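Local structure of putative protein-disulfide isomerase (Pseudomonas syringae pv. tomato, 3GN3) at residues Asp172-Ser175 and Lys176-Asp180. The protein is of unknown function but belongs to the DsbA family and is named a putative protein-disulfide isomerase, so it may act in thiol-disulfide chemistry. Numbering follows the deposited sequence.
Sequences DPVS and KWVSD
Lys176 reaches back along the start of the C-terminal helix 174-181 to Asp172, where its NZ lies 2.8 Å from Asp172 OD2 in a salt bridge. The ammonium group meets that oxygen from above the carboxylate plane, 51° out of it. With CG anti to the backbone N (chi1 -174°), the lysine chain runs extended until a bend at chi4 sets NZ between two acids. One turn further on, Asp180 OD2 receives Lys176 NZ at 2.7 Å through its syn lone pair. Asp172 OD2 and Asp180 OD2 are 4.4 Å apart, and the shared ammonium probably offsets their mutual repulsion; a long, flexible lysine suits this middle place.

The packed side is formed by Trp177 and Val174. The CB of Asp172 comes within 3.2 Å of Trp177 NE1, with the carboxylate and ring planes 68° apart. The indole N-H is spent on Ser169 O, while Asp172 OD2 also accepts from Ser169 N, binding the preceding loop to the helix start. Trp177 further meets Phe158 of the sheet and Leu39 of helix 36-43, a broad apolar ring suited to this seam, whereas Val174 lies against Asp38 and Gln42. The helix follows antiparallel strands 157-160 and 163-164, consistent with the last helix of a thioredoxin fold.

Pro173 is the N-cap residue: proline lacks an N-H, which costs little where the helix offers no acceptor for one. Its carbonyl accepts from Lys176 N, three residues on, at 2.8 Å, and only weakly from Trp177 N; the i to i+4 pattern then sets in with Val178 N 2.9 Å from Val174 O.

Ser175 and Ser179 occupy the exposed side, where small polar side chains are at home without tight packing. Ser179 OG donates to Ser175 O at 2.9 Å, in the carbonyl plane, and Ser179 N binds the same oxygen, giving that carbonyl two donors.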
ATOM      1  N   ASP A 172     -21.647  -6.341 -11.879  1.00 36.31           N
ATOM      2  CA  ASP A 172     -22.481  -7.126 -10.967  1.00 36.47           C
ATOM      3  C   ASP A 172     -23.925  -6.631 -10.914  1.00 36.72           C
ATOM      4  O   ASP A 172     -24.177  -5.423 -10.992  1.00 36.54           O
ATOM      5  CB  ASP A 172     -21.925  -7.124  -9.542  1.00 36.51           C
ATOM      6  CG  ASP A 172     -20.639  -7.894  -9.413  1.00 36.81           C
ATOM      7  OD1 ASP A 172     -20.289  -8.634 -10.359  1.00 36.25           O
ATOM      8  OD2 ASP A 172     -19.969  -7.741  -8.362  1.00 36.61           O
ATOM      9  N   PRO A 173     -24.884  -7.574 -10.785  1.00 36.66           N
ATOM     10  CA  PRO A 173     -26.240  -7.176 -10.395  1.00 36.09           C
ATOM     11  C   PRO A 173     -26.179  -6.563  -8.995  1.00 36.30           C
ATOM     12  O   PRO A 173     -25.461  -7.081  -8.114  1.00 36.34           O
ATOM     13  CB  PRO A 173     -27.008  -8.507 -10.350  1.00 35.97           C
ATOM     14  CG  PRO A 173     -26.170  -9.498 -11.084  1.00 35.52           C
ATOM     15  CD  PRO A 173     -24.771  -9.013 -11.110  1.00 36.19           C
ATOM     16  N   VAL A 174     -26.926  -5.482  -8.788  1.00 36.08           N
ATOM     17  CA  VAL A 174     -26.940  -4.803  -7.484  1.00 36.08           C
ATOM     18  C   VAL A 174     -27.245  -5.784  -6.340  1.00 36.68           C
ATOM     19  O   VAL A 174     -26.728  -5.639  -5.222  1.00 37.35           O
ATOM     20  CB  VAL A 174     -27.914  -3.586  -7.501  1.00 36.10           C
ATOM     21  CG1 VAL A 174     -28.106  -2.972  -6.116  1.00 34.23           C
ATOM     22  CG2 VAL A 174     -27.414  -2.535  -8.486  1.00 35.64           C
ATOM     23  N   SER A 175     -28.055  -6.802  -6.629  1.00 36.75           N
ATOM     24  CA  SER A 175     -28.424  -7.817  -5.631  1.00 36.73           C
ATOM     25  C   SER A 175     -27.213  -8.626  -5.185  1.00 36.72           C
ATOM     26  O   SER A 175     -27.188  -9.091  -4.043  1.00 36.51           O
ATOM     27  CB  SER A 175     -29.524  -8.745  -6.155  1.00 36.38           C
ATOM     28  OG  SER A 175     -29.202  -9.199  -7.454  1.00 36.99           O
ATOM     29  N   LYS A 176     -26.211  -8.774  -6.067  1.00 36.64           N
ATOM     30  CA  LYS A 176     -24.934  -9.372  -5.639  1.00 36.79           C
ATOM     31  C   LYS A 176     -24.183  -8.452  -4.659  1.00 36.66           C
ATOM     32  O   LYS A 176     -23.724  -8.931  -3.600  1.00 36.96           O
ATOM     33  CB  LYS A 176     -24.036  -9.811  -6.798  1.00 36.77           C
ATOM     34  CG  LYS A 176     -22.805 -10.558  -6.312  1.00 37.60           C
ATOM     35  CD  LYS A 176     -21.802 -10.811  -7.450  1.00 42.48           C
ATOM     36  CE  LYS A 176     -20.334 -11.046  -6.939  1.00 42.49           C
ATOM     37  NZ  LYS A 176     -19.586  -9.789  -6.540  1.00 40.54           N
ATOM     38  N   TRP A 177     -24.107  -7.149  -4.974  1.00 35.66           N
ATOM     39  CA  TRP A 177     -23.524  -6.178  -4.038  1.00 35.06           C
ATOM     40  C   TRP A 177     -24.193  -6.267  -2.692  1.00 35.54           C
ATOM     41  O   TRP A 177     -23.511  -6.244  -1.672  1.00 35.84           O
ATOM     42  CB  TRP A 177     -23.587  -4.728  -4.527  1.00 34.36           C
ATOM     43  CG  TRP A 177     -22.797  -4.428  -5.787  1.00 32.71           C
ATOM     44  CD1 TRP A 177     -21.940  -5.275  -6.466  1.00 30.66           C
ATOM     45  CD2 TRP A 177     -22.766  -3.178  -6.489  1.00 30.24           C
ATOM     46  NE1 TRP A 177     -21.400  -4.620  -7.557  1.00 31.12           N
ATOM     47  CE2 TRP A 177     -21.888  -3.335  -7.594  1.00 30.16           C
ATOM     48  CE3 TRP A 177     -23.399  -1.938  -6.295  1.00 30.19           C
ATOM     49  CZ2 TRP A 177     -21.633  -2.293  -8.513  1.00 29.69           C
ATOM     50  CZ3 TRP A 177     -23.138  -0.888  -7.216  1.00 29.90           C
ATOM     51  CH2 TRP A 177     -22.261  -1.082  -8.306  1.00 29.58           C
ATOM     52  N   VAL A 178     -25.521  -6.395  -2.685  1.00 35.94           N
ATOM     53  CA  VAL A 178     -26.274  -6.438  -1.421  1.00 36.05           C
ATOM     54  C   VAL A 178     -25.845  -7.638  -0.555  1.00 36.47           C
ATOM     55  O   VAL A 178     -25.577  -7.465   0.650  1.00 35.99           O
ATOM     56  CB  VAL A 178     -27.830  -6.405  -1.646  1.00 36.16           C
ATOM     57  CG1 VAL A 178     -28.587  -6.207  -0.335  1.00 34.19           C
ATOM     58  CG2 VAL A 178     -28.207  -5.317  -2.636  1.00 35.63           C
ATOM     59  N   SER A 179     -25.733  -8.828  -1.160  1.00 36.82           N
ATOM     60  CA  SER A 179     -25.253 -10.003  -0.392  1.00 37.86           C
ATOM     61  C   SER A 179     -23.778  -9.893  -0.030  1.00 38.24           C
ATOM     62  O   SER A 179     -23.398 -10.307   1.058  1.00 38.71           O
ATOM     63  CB  SER A 179     -25.462 -11.336  -1.109  1.00 37.40           C
ATOM     64  OG  SER A 179     -26.161 -11.180  -2.316  1.00 38.84           O
ATOM     65  N   ASP A 180     -22.952  -9.374  -0.949  1.00 38.67           N
ATOM     66  CA  ASP A 180     -21.522  -9.138  -0.678  1.00 38.98           C
ATOM     67  C   ASP A 180     -21.376  -8.232   0.537  1.00 39.42           C
ATOM     68  O   ASP A 180     -20.594  -8.535   1.445  1.00 39.59           O
ATOM     69  CB  ASP A 180     -20.820  -8.478  -1.868  1.00 38.95           C
ATOM     70  CG  ASP A 180     -20.699  -9.395  -3.074  1.00 39.62           C
ATOM     71  OD1 ASP A 180     -20.880 -10.624  -2.921  1.00 39.91           O
ATOM     72  OD2 ASP A 180     -20.409  -8.884  -4.184  1.00 40.18           O
TER